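Local coordinates for protein shikimate dehydrogenase (NADP(+)) (Listeria monocytogenes, PDB 3TNL) that probably catalyses the reversible NADPH-linked reduction of 3-dehydroshikimate to shikimate, a step of the chorismate pathway that leads to the aromatic amino acids, at residues Arg87-Val96 against Val121-Leu131; Thr30-Glu38 against Asn57-Val68. All coordinates share one frame; numbering follows the deposited sequence. Where two conformers were deposited one is given.

Contact 1. Residues Arg87-Val96 against Val121-Leu131; sequences RAMNLRGWNV and VNTVVNDDGVL
Trp94 and Val124 form a hydrogen-bonded pair between antiparallel strands 93-96 and 123-127, with Val124 N reaching Trp94 O at 2.8 Å almost straight. Asn126 N to Arg92 O extends the pairing at one end. At the other, Asn122 O accepts Val96 N and Asn95 ND2 from opposite faces of its carbonyl plane; Asn95 OD1 turns to Tyr69. Asn122 and Thr123 form a classic beta bulge opposite His134.

Apolar packing fills one face. Trp94 CG stands between the backbone N and the carbonyl carbon (chi1 56°), which lays the indole alongside Val124, whose CG1 makes a CH-pi contact 3.8 Å from the six-membered ring centroid. Leu131 CD1 meets Trp94 CH2 (3.7 Å) and lies over the guanidinium of Arg87, held by Tyr107 and Asp109.

On the face of Val125, Arg92 NH2 makes a salt bridge with Asp127 OD1 (2.9 Å), from above the carboxylate, and also bonds Asn126 O, while Val125 CG2 rests over the guanidinium centre. Arg92 NE goes to Trp300 O.

Arg92 thus ties the type I' turn 127-130 of the hairpin to helix 286-301, while Thr123 OG1 and Thr136 N, both bonded to Asn122 OD1, fix the rotation of an amide inferred to bind shikimate.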
loop_
_atom_site.group_PDB
_atom_site.type_symbol
_atom_site.label_atom_id
_atom_site.label_comp_id
_atom_site.label_asym_id
_atom_site.label_seq_id
_atom_site.Cartn_x
_atom_site.Cartn_y
_atom_site.Cartn_z
ATOM N N ARG B 87 0.928 8.735 7.351
ATOM C CA ARG B 87 0.378 10.097 7.337
ATOM C C ARG B 87 0.729 10.762 5.991
ATOM O O ARG B 87 -0.112 11.352 5.314
ATOM C CB ARG B 87 0.959 10.954 8.456
ATOM C CG ARG B 87 0.492 10.630 9.878
ATOM C CD ARG B 87 1.166 11.555 10.863
ATOM N NE ARG B 87 0.802 11.307 12.255
ATOM C CZ ARG B 87 -0.236 11.862 12.881
ATOM N NH1 ARG B 87 -0.456 11.585 14.166
ATOM N NH2 ARG B 87 -1.032 12.709 12.253
ATOM N N ALA B 88 1.996 10.660 5.602
ATOM C CA ALA B 88 2.484 11.298 4.373
ATOM C C ALA B 88 1.942 10.681 3.112
ATOM O O ALA B 88 1.865 11.359 2.092
ATOM C CB ALA B 88 4.032 11.351 4.368
ATOM N N MET B 89 1.591 9.393 3.169
ATOM C CA MET B 89 0.947 8.680 2.055
ATOM C C MET B 89 -0.560 8.930 2.008
ATOM O O MET B 89 -1.226 8.456 1.094
ATOM C CB MET B 89 1.162 7.164 2.192
ATOM C CG MET B 89 2.587 6.705 2.055
ATOM S SD MET B 89 2.909 5.055 2.712
ATOM C CE MET B 89 1.967 4.015 1.605
ATOM N N ASN B 90 -1.073 9.615 3.022
ATOM C CA ASN B 90 -2.506 9.907 3.177
ATOM C C ASN B 90 -3.384 8.654 3.197
ATOM O O ASN B 90 -4.472 8.648 2.633
ATOM C CB ASN B 90 -3.012 10.862 2.081
ATOM C CG ASN B 90 -4.295 11.575 2.479
ATOM O OD1 ASN B 90 -4.510 11.849 3.665
ATOM N ND2 ASN B 90 -5.131 11.906 1.499
ATOM N N LEU B 91 -2.920 7.590 3.852
ATOM C CA LEU B 91 -3.759 6.395 3.980
ATOM C C LEU B 91 -5.017 6.707 4.773
ATOM O O LEU B 91 -4.984 7.418 5.775
ATOM C CB LEU B 91 -3.047 5.249 4.685
ATOM C CG LEU B 91 -1.853 4.601 3.992
ATOM C CD1 LEU B 91 -1.741 3.156 4.558
ATOM C CD2 LEU B 91 -1.924 4.625 2.487
ATOM N N ARG B 92 -6.128 6.147 4.310
ATOM C CA ARG B 92 -7.400 6.337 5.019
ATOM C C ARG B 92 -7.408 5.641 6.393
ATOM O O ARG B 92 -8.064 6.101 7.337
ATOM C CB ARG B 92 -8.513 5.754 4.172
ATOM C CG ARG B 92 -9.885 5.720 4.840
ATOM C CD ARG B 92 -10.368 7.085 5.330
ATOM N NE ARG B 92 -11.694 6.974 5.900
ATOM C CZ ARG B 92 -12.276 7.922 6.631
ATOM N NH1 ARG B 92 -13.485 7.708 7.125
ATOM N NH2 ARG B 92 -11.663 9.075 6.903
ATOM N N GLY B 93 -6.691 4.531 6.524
ATOM C CA GLY B 93 -6.657 3.803 7.770
ATOM C C GLY B 93 -5.867 2.521 7.700
ATOM O O GLY B 93 -5.300 2.195 6.659
ATOM N N TRP B 94 -5.800 1.833 8.833
ATOM C CA TRP B 94 -5.093 0.577 8.947
ATOM C C TRP B 94 -5.470 -0.126 10.243
ATOM O O TRP B 94 -6.002 0.508 11.181
ATOM C CB TRP B 94 -3.572 0.798 8.932
ATOM C CG TRP B 94 -2.975 1.729 9.954
ATOM C CD1 TRP B 94 -2.447 1.379 11.137
ATOM C CD2 TRP B 94 -2.764 3.146 9.823
ATOM N NE1 TRP B 94 -1.930 2.480 11.786
ATOM C CE2 TRP B 94 -2.112 3.574 10.989
ATOM C CE3 TRP B 94 -3.072 4.098 8.833
ATOM C CZ2 TRP B 94 -1.757 4.896 11.198
ATOM C CZ3 TRP B 94 -2.733 5.408 9.061
ATOM C CH2 TRP B 94 -2.078 5.791 10.238
ATOM N N ASN B 95 -5.281 -1.443 10.242
ATOM C CA ASN B 95 -5.372 -2.240 11.451
ATOM C C ASN B 95 -3.972 -2.337 12.086
ATOM O O ASN B 95 -2.935 -2.186 11.414
ATOM C CB ASN B 95 -5.893 -3.637 11.197
ATOM C CG ASN B 95 -7.398 -3.724 11.112
ATOM O OD1 ASN B 95 -7.900 -4.436 10.255
ATOM N ND2 ASN B 95 -8.123 -3.058 12.024
ATOM N N VAL B 96 -3.987 -2.621 13.377
ATOM C CA VAL B 96 -2.772 -2.755 14.182
ATOM C C VAL B 96 -2.870 -4.046 14.964
ATOM O O VAL B 96 -3.904 -4.329 15.564
ATOM C CB VAL B 96 -2.609 -1.579 15.189
ATOM C CG1 VAL B 96 -1.241 -1.664 15.915
ATOM C CG2 VAL B 96 -2.767 -0.238 14.476
ATOM N N VAL B 121 -5.087 -0.050 20.733
ATOM C CA VAL B 121 -5.714 0.365 19.492
ATOM C C VAL B 121 -5.482 -0.728 18.465
ATOM O O VAL B 121 -4.349 -1.176 18.287
ATOM C CB VAL B 121 -5.038 1.662 18.946
ATOM C CG1 VAL B 121 -5.448 1.934 17.461
ATOM C CG2 VAL B 121 -5.359 2.850 19.851
ATOM N N ASN B 122 -6.526 -1.189 17.790
ATOM C CA ASN B 122 -6.347 -2.141 16.701
ATOM C C ASN B 122 -6.790 -1.578 15.345
ATOM O O ASN B 122 -6.603 -2.235 14.321
ATOM C CB ASN B 122 -7.030 -3.493 16.968
ATOM C CG ASN B 122 -8.508 -3.463 16.750
ATOM O OD1 ASN B 122 -9.142 -2.390 16.694
ATOM N ND2 ASN B 122 -9.094 -4.655 16.591
ATOM N N THR B 123 -7.341 -0.363 15.330
ATOM C CA THR B 123 -7.888 0.257 14.124
ATOM C C THR B 123 -7.635 1.765 14.141
ATOM O O THR B 123 -7.961 2.430 15.101
ATOM C CB THR B 123 -9.398 0.024 14.072
ATOM O OG1 THR B 123 -9.676 -1.394 14.015
ATOM C CG2 THR B 123 -10.045 0.719 12.881
ATOM N N VAL B 124 -7.053 2.295 13.067
ATOM C CA VAL B 124 -6.793 3.702 12.938
ATOM C C VAL B 124 -7.500 4.242 11.709
ATOM O O VAL B 124 -7.595 3.555 10.686
ATOM C CB VAL B 124 -5.265 3.989 12.800
ATOM C CG1 VAL B 124 -4.987 5.499 12.628
ATOM C CG2 VAL B 124 -4.492 3.475 14.047
ATOM N N VAL B 125 -8.008 5.470 11.821
ATOM C CA VAL B 125 -8.634 6.170 10.687
ATOM C C VAL B 125 -8.050 7.574 10.632
ATOM O O VAL B 125 -7.718 8.162 11.662
ATOM C CB VAL B 125 -10.184 6.167 10.754
ATOM C CG1 VAL B 125 -10.692 6.900 12.006
ATOM C CG2 VAL B 125 -10.797 6.782 9.514
ATOM N N ASN B 126 -7.875 8.059 9.409
ATOM C CA ASN B 126 -7.295 9.357 9.114
ATOM C C ASN B 126 -8.341 10.301 8.516
ATOM O O ASN B 126 -8.951 9.956 7.489
ATOM C CB ASN B 126 -6.195 9.132 8.096
ATOM C CG ASN B 126 -5.378 10.381 7.812
ATOM O OD1 ASN B 126 -5.770 11.481 8.136
ATOM N ND2 ASN B 126 -4.262 10.200 7.109
ATOM N N ASP B 127 -8.627 11.421 9.180
ATOM C CA ASP B 127 -9.540 12.445 8.651
ATOM C C ASP B 127 -8.796 13.764 8.579
ATOM O O ASP B 127 -8.416 14.307 9.613
ATOM C CB ASP B 127 -10.756 12.611 9.556
ATOM C CG ASP B 127 -11.627 11.411 9.564
ATOM O OD1 ASP B 127 -12.454 11.249 8.638
ATOM O OD2 ASP B 127 -11.505 10.625 10.514
ATOM N N ASP B 128 -8.520 14.237 7.360
ATOM C CA ASP B 128 -7.848 15.542 7.153
ATOM C C ASP B 128 -6.511 15.541 7.913
ATOM O O ASP B 128 -6.105 16.564 8.466
ATOM C CB ASP B 128 -8.811 16.646 7.667
ATOM C CG ASP B 128 -8.454 18.072 7.206
ATOM O OD1 ASP B 128 -7.669 18.257 6.243
ATOM O OD2 ASP B 128 -9.021 19.027 7.820
ATOM N N GLY B 129 -5.832 14.392 7.980
ATOM C CA GLY B 129 -4.556 14.303 8.689
ATOM C C GLY B 129 -4.607 14.056 10.196
ATOM O O GLY B 129 -3.584 14.021 10.883
ATOM N N VAL B 130 -5.801 13.939 10.752
ATOM C CA VAL B 130 -5.941 13.661 12.178
ATOM C C VAL B 130 -6.192 12.167 12.303
ATOM O O VAL B 130 -7.126 11.625 11.664
ATOM C CB VAL B 130 -7.118 14.462 12.788
ATOM C CG1 VAL B 130 -7.297 14.148 14.290
ATOM C CG2 VAL B 130 -6.899 15.957 12.548
ATOM N N LEU B 131 -5.326 11.487 13.066
ATOM C CA LEU B 131 -5.454 10.031 13.254
ATOM C C LEU B 131 -6.193 9.699 14.555
ATOM O O LEU B 131 -5.773 10.116 15.642
ATOM C CB LEU B 131 -4.076 9.373 13.306
ATOM C CG LEU B 131 -3.153 9.579 12.122
ATOM C CD1 LEU B 131 -1.838 8.824 12.393
ATOM C CD2 LEU B 131 -3.815 9.126 10.811
HETATM O O HOH W 1 -2.386 12.437 6.479
HETATM O O HOH W 2 -1.279 13.535 9.343
HETATM O O HOH W 3 -6.320 12.842 5.212
HETATM O O HOH W 4 -14.870 9.830 8.582
#

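Contact 2. Residues Thr30-Glu38 against Asn57-Val68; sequences TERITGHTE and NEAFAKLGLDYV
A parallel strand pairing at the edge of the substrate-domain sheet begins here, in a beta-alpha-beta unit whose strands 38-44 and 67-73 are joined through helix 52-63. Glu38 pairs with Tyr67: Glu38 N donates to Asp66 O at 3.0 Å, nearly straight (178°), and Val68 N returns a bond to Glu38 O. On the face these two residues share, Glu38 and Tyr67 run side by side, with Glu38 CB 3.4 Å from Tyr67 CE1 in the conformer given.

Before the strand, the type I turn 34-37, closed by Thr37 N to Thr34 O, is braced by its side chains. Thr34 OG1 accepts from His36 N in an ST turn, and Thr37 OG1 accepts from Thr34 N while donating to Asp66 OD2 at 2.7 Å, on the syn side of the carboxylate. Asp66, the centre of an inverse gamma turn, sends its CG anti to the backbone N (chi1 -158°), which carries the carboxylate across to Thr37. Waters bridge its OD1 to Thr34 OG1 and its OD2 to Arg32.

Arg32 approaches past Ala61, at the end of helix 52-63, and its NH1 also forms a salt bridge with Glu31 of the second subunit, so that the contact reaches the dimer interface. Its guanidinium grips one backbone oxygen end-on, with Tyr67 O receiving NH2 at 2.9 Å and NH1 at 3.1 Å.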
loop_
_atom_site.group_PDB
_atom_site.type_symbol
_atom_site.label_atom_id
_atom_site.label_comp_id
_atom_site.label_asym_id
_atom_site.label_seq_id
_atom_site.Cartn_x
_atom_site.Cartn_y
_atom_site.Cartn_z
ATOM N N THR B 30 -7.934 -6.907 -16.670
ATOM C CA THR B 30 -8.658 -7.692 -15.674
ATOM C C THR B 30 -8.301 -7.300 -14.235
ATOM O O THR B 30 -9.047 -7.575 -13.304
ATOM C CB THR B 30 -8.478 -9.223 -15.880
ATOM O OG1 THR B 30 -7.092 -9.566 -15.824
ATOM C CG2 THR B 30 -9.062 -9.658 -17.226
ATOM N N GLU B 31 -7.162 -6.664 -14.060
ATOM C CA GLU B 31 -6.760 -6.222 -12.736
ATOM C C GLU B 31 -7.590 -5.012 -12.323
ATOM O O GLU B 31 -7.605 -3.987 -13.025
ATOM C CB GLU B 31 -5.281 -5.844 -12.742
ATOM C CG GLU B 31 -4.333 -7.052 -12.848
ATOM C CD GLU B 31 -4.257 -7.835 -11.550
ATOM O OE1 GLU B 31 -4.647 -9.020 -11.527
ATOM O OE2 GLU B 31 -3.838 -7.243 -10.535
ATOM N N ARG B 32 -8.217 -5.087 -11.155
ATOM C CA ARG B 32 -9.051 -3.980 -10.689
ATOM C C ARG B 32 -8.246 -2.838 -10.061
ATOM O O ARG B 32 -8.772 -1.749 -9.855
ATOM C CB ARG B 32 -10.082 -4.456 -9.650
ATOM C CG ARG B 32 -9.523 -4.867 -8.294
ATOM C CD ARG B 32 -10.649 -5.211 -7.327
ATOM N NE ARG B 32 -10.184 -5.611 -5.992
ATOM C CZ ARG B 32 -9.924 -4.776 -4.978
ATOM N NH1 ARG B 32 -9.526 -5.262 -3.812
ATOM N NH2 ARG B 32 -10.063 -3.466 -5.124
ATOM N N ILE B 33 -6.976 -3.096 -9.765
ATOM C CA ILE B 33 -6.132 -2.087 -9.160
ATOM C C ILE B 33 -5.626 -1.138 -10.213
ATOM O O ILE B 33 -5.070 -1.566 -11.237
ATOM C CB ILE B 33 -4.896 -2.701 -8.486
ATOM C CG1 ILE B 33 -5.308 -3.726 -7.430
ATOM C CG2 ILE B 33 -4.028 -1.592 -7.888
ATOM C CD1 ILE B 33 -6.270 -3.207 -6.370
ATOM N N THR B 34 -5.837 0.156 -9.984
ATOM C CA THR B 34 -5.342 1.206 -10.872
ATOM C C THR B 34 -4.681 2.298 -10.019
ATOM O O THR B 34 -4.504 2.126 -8.821
ATOM C CB THR B 34 -6.468 1.861 -11.696
ATOM O OG1 THR B 34 -7.309 2.652 -10.832
ATOM C CG2 THR B 34 -7.293 0.812 -12.415
ATOM N N GLY B 35 -4.313 3.414 -10.655
ATOM C CA GLY B 35 -3.809 4.566 -9.920
ATOM C C GLY B 35 -4.836 5.200 -8.994
ATOM O O GLY B 35 -4.467 5.988 -8.143
ATOM N N HIS B 36 -6.111 4.856 -9.133
ATOM C CA HIS B 36 -7.164 5.400 -8.262
ATOM C C HIS B 36 -7.307 4.636 -6.956
ATOM O O HIS B 36 -7.938 5.119 -6.009
ATOM C CB HIS B 36 -8.502 5.374 -9.016
ATOM C CG HIS B 36 -8.466 6.168 -10.277
ATOM N ND1 HIS B 36 -8.380 7.549 -10.278
ATOM C CD2 HIS B 36 -8.415 5.781 -11.577
ATOM C CE1 HIS B 36 -8.304 7.976 -11.528
ATOM N NE2 HIS B 36 -8.344 6.927 -12.336
ATOM N N THR B 37 -6.765 3.408 -6.916
ATOM C CA THR B 37 -6.941 2.507 -5.779
ATOM C C THR B 37 -6.240 2.972 -4.563
ATOM O O THR B 37 -5.058 3.279 -4.623
ATOM C CB THR B 37 -6.521 1.066 -6.161
ATOM O OG1 THR B 37 -7.179 0.714 -7.379
ATOM C CG2 THR B 37 -6.946 0.057 -5.090
ATOM N N GLU B 38 -6.972 2.994 -3.453
ATOM C CA GLU B 38 -6.419 3.429 -2.165
ATOM C C GLU B 38 -6.061 2.235 -1.273
ATOM O O GLU B 38 -6.614 1.128 -1.441
ATOM C CB GLU B 38 -7.389 4.359 -1.496
ATOM C CG GLU B 38 -7.443 5.710 -2.229
ATOM C CD GLU B 38 -8.242 6.731 -1.499
ATOM O OE1 GLU B 38 -9.463 6.531 -1.377
ATOM O OE2 GLU B 38 -7.626 7.745 -1.052
ATOM N N ASN B 57 -10.367 -7.476 1.316
ATOM C CA ASN B 57 -10.302 -7.408 -0.148
ATOM C C ASN B 57 -11.537 -8.024 -0.811
ATOM O O ASN B 57 -12.060 -7.505 -1.785
ATOM C CB ASN B 57 -8.994 -8.026 -0.655
ATOM C CG ASN B 57 -7.824 -7.141 -0.386
ATOM O OD1 ASN B 57 -7.945 -5.941 -0.546
ATOM N ND2 ASN B 57 -6.700 -7.713 0.042
ATOM N N GLU B 58 -12.016 -9.120 -0.257
ATOM C CA GLU B 58 -13.253 -9.744 -0.778
ATOM C C GLU B 58 -14.423 -8.787 -0.566
ATOM O O GLU B 58 -15.277 -8.652 -1.451
ATOM C CB GLU B 58 -13.508 -11.102 -0.128
ATOM C CG GLU B 58 -12.522 -12.176 -0.575
ATOM C CD GLU B 58 -12.759 -12.707 -1.972
ATOM O OE1 GLU B 58 -11.823 -13.313 -2.519
ATOM O OE2 GLU B 58 -13.879 -12.553 -2.505
ATOM N N ALA B 59 -14.470 -8.093 0.582
ATOM C CA ALA B 59 -15.533 -7.135 0.854
ATOM C C ALA B 59 -15.448 -5.945 -0.108
ATOM O O ALA B 59 -16.460 -5.522 -0.692
ATOM C CB ALA B 59 -15.478 -6.645 2.359
ATOM N N PHE B 60 -14.244 -5.402 -0.296
ATOM C CA PHE B 60 -14.100 -4.274 -1.203
ATOM C C PHE B 60 -14.561 -4.656 -2.612
ATOM O O PHE B 60 -15.298 -3.897 -3.257
ATOM C CB PHE B 60 -12.660 -3.788 -1.313
ATOM C CG PHE B 60 -12.067 -3.262 -0.054
ATOM C CD1 PHE B 60 -12.766 -2.433 0.786
ATOM C CD2 PHE B 60 -10.741 -3.545 0.243
ATOM C CE1 PHE B 60 -12.175 -1.903 1.912
ATOM C CE2 PHE B 60 -10.118 -2.991 1.375
ATOM C CZ PHE B 60 -10.860 -2.214 2.243
ATOM N N ALA B 61 -14.104 -5.806 -3.093
ATOM C CA ALA B 61 -14.448 -6.280 -4.440
ATOM C C ALA B 61 -15.944 -6.518 -4.607
ATOM O O ALA B 61 -16.518 -6.117 -5.624
ATOM C CB ALA B 61 -13.644 -7.527 -4.799
ATOM N N LYS B 62 -16.569 -7.134 -3.606
ATOM C CA LYS B 62 -18.012 -7.385 -3.622
ATOM C C LYS B 62 -18.793 -6.081 -3.733
ATOM O O LYS B 62 -19.750 -5.988 -4.527
ATOM C CB LYS B 62 -18.429 -8.121 -2.337
ATOM C CG LYS B 62 -19.924 -8.455 -2.234
ATOM C CD LYS B 62 -20.371 -9.341 -3.365
ATOM C CE LYS B 62 -21.811 -9.824 -3.146
ATOM N NZ LYS B 62 -22.277 -10.643 -4.301
ATOM N N LEU B 63 -18.407 -5.072 -2.957
ATOM C CA LEU B 63 -19.115 -3.788 -2.938
ATOM C C LEU B 63 -18.641 -2.822 -4.032
ATOM O O LEU B 63 -19.196 -1.736 -4.172
ATOM C CB LEU B 63 -18.979 -3.096 -1.575
ATOM C CG LEU B 63 -19.590 -3.792 -0.348
ATOM C CD1 LEU B 63 -19.591 -2.857 0.834
ATOM C CD2 LEU B 63 -20.981 -4.256 -0.630
ATOM N N GLY B 64 -17.599 -3.204 -4.767
ATOM C CA GLY B 64 -17.043 -2.347 -5.820
ATOM C C GLY B 64 -16.354 -1.101 -5.295
ATOM O O GLY B 64 -16.354 -0.060 -5.951
ATOM N N LEU B 65 -15.749 -1.204 -4.111
ATOM C CA LEU B 65 -15.060 -0.089 -3.509
ATOM C C LEU B 65 -13.598 -0.161 -3.958
ATOM O O LEU B 65 -13.018 -1.252 -3.997
ATOM C CB LEU B 65 -15.150 -0.124 -1.982
ATOM C CG LEU B 65 -16.555 -0.252 -1.398
ATOM C CD1 LEU B 65 -16.473 -0.124 0.130
ATOM C CD2 LEU B 65 -17.523 0.760 -1.994
ATOM N N ASP B 66 -13.006 0.987 -4.256
ATOM C CA ASP B 66 -11.664 1.010 -4.818
ATOM C C ASP B 66 -10.576 1.129 -3.761
ATOM O O ASP B 66 -9.880 2.151 -3.648
ATOM C CB ASP B 66 -11.569 2.103 -5.857
ATOM C CG ASP B 66 -10.441 1.877 -6.849
ATOM O OD1 ASP B 66 -10.253 2.789 -7.684
ATOM O OD2 ASP B 66 -9.768 0.793 -6.790
ATOM N N TYR B 67 -10.472 0.068 -2.963
ATOM C CA TYR B 67 -9.475 -0.068 -1.930
ATOM C C TYR B 67 -8.878 -1.462 -1.998
ATOM O O TYR B 67 -9.478 -2.400 -2.539
ATOM C CB TYR B 67 -10.081 0.093 -0.527
ATOM C CG TYR B 67 -10.369 1.493 -0.039
ATOM C CD1 TYR B 67 -9.352 2.303 0.479
ATOM C CD2 TYR B 67 -11.664 1.981 -0.007
ATOM C CE1 TYR B 67 -9.617 3.567 0.964
ATOM C CE2 TYR B 67 -11.937 3.257 0.490
ATOM C CZ TYR B 67 -10.908 4.040 0.968
ATOM O OH TYR B 67 -11.169 5.303 1.458
ATOM N N VAL B 68 -7.678 -1.570 -1.439
ATOM C CA VAL B 68 -6.995 -2.835 -1.282
ATOM C C VAL B 68 -6.434 -2.812 0.127
ATOM O O VAL B 68 -6.174 -1.730 0.668
ATOM C CB VAL B 68 -5.876 -3.049 -2.318
ATOM C CG1 VAL B 68 -6.466 -3.297 -3.700
ATOM C CG2 VAL B 68 -4.936 -1.864 -2.344
HETATM O O HOH W 5 -10.454 -1.607 -7.464
HETATM O O HOH W 6 -9.812 1.900 -10.139
HETATM O O HOH W 7 -10.929 4.747 -2.997
HETATM O O HOH W 8 -9.330 7.918 1.255
#

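How the contacts relate
Both segments of contact 2 come earlier in the chain than those of contact 1, and strand 67-73, where the one ends, leads into helix 79-88, where the other starts. Their centres lie about 18 Å apart, yet both belong to the six-stranded mixed sheet of the substrate-binding domain: contact 2 pairs the outermost strand 67-73 with 38-44, and contact 1 pairs 93-96 with 123-127. Strand 38-44, paired with 67-73 on one side, has 93-96 on its other. They touch where Arg92 CG packs on Tyr67 OH at 3.6 Å in the conformer given. Each meets the second subunit through helix and loop residues beside the sheet, while contact 1 also holds Asn122, inferred to bind shikimate.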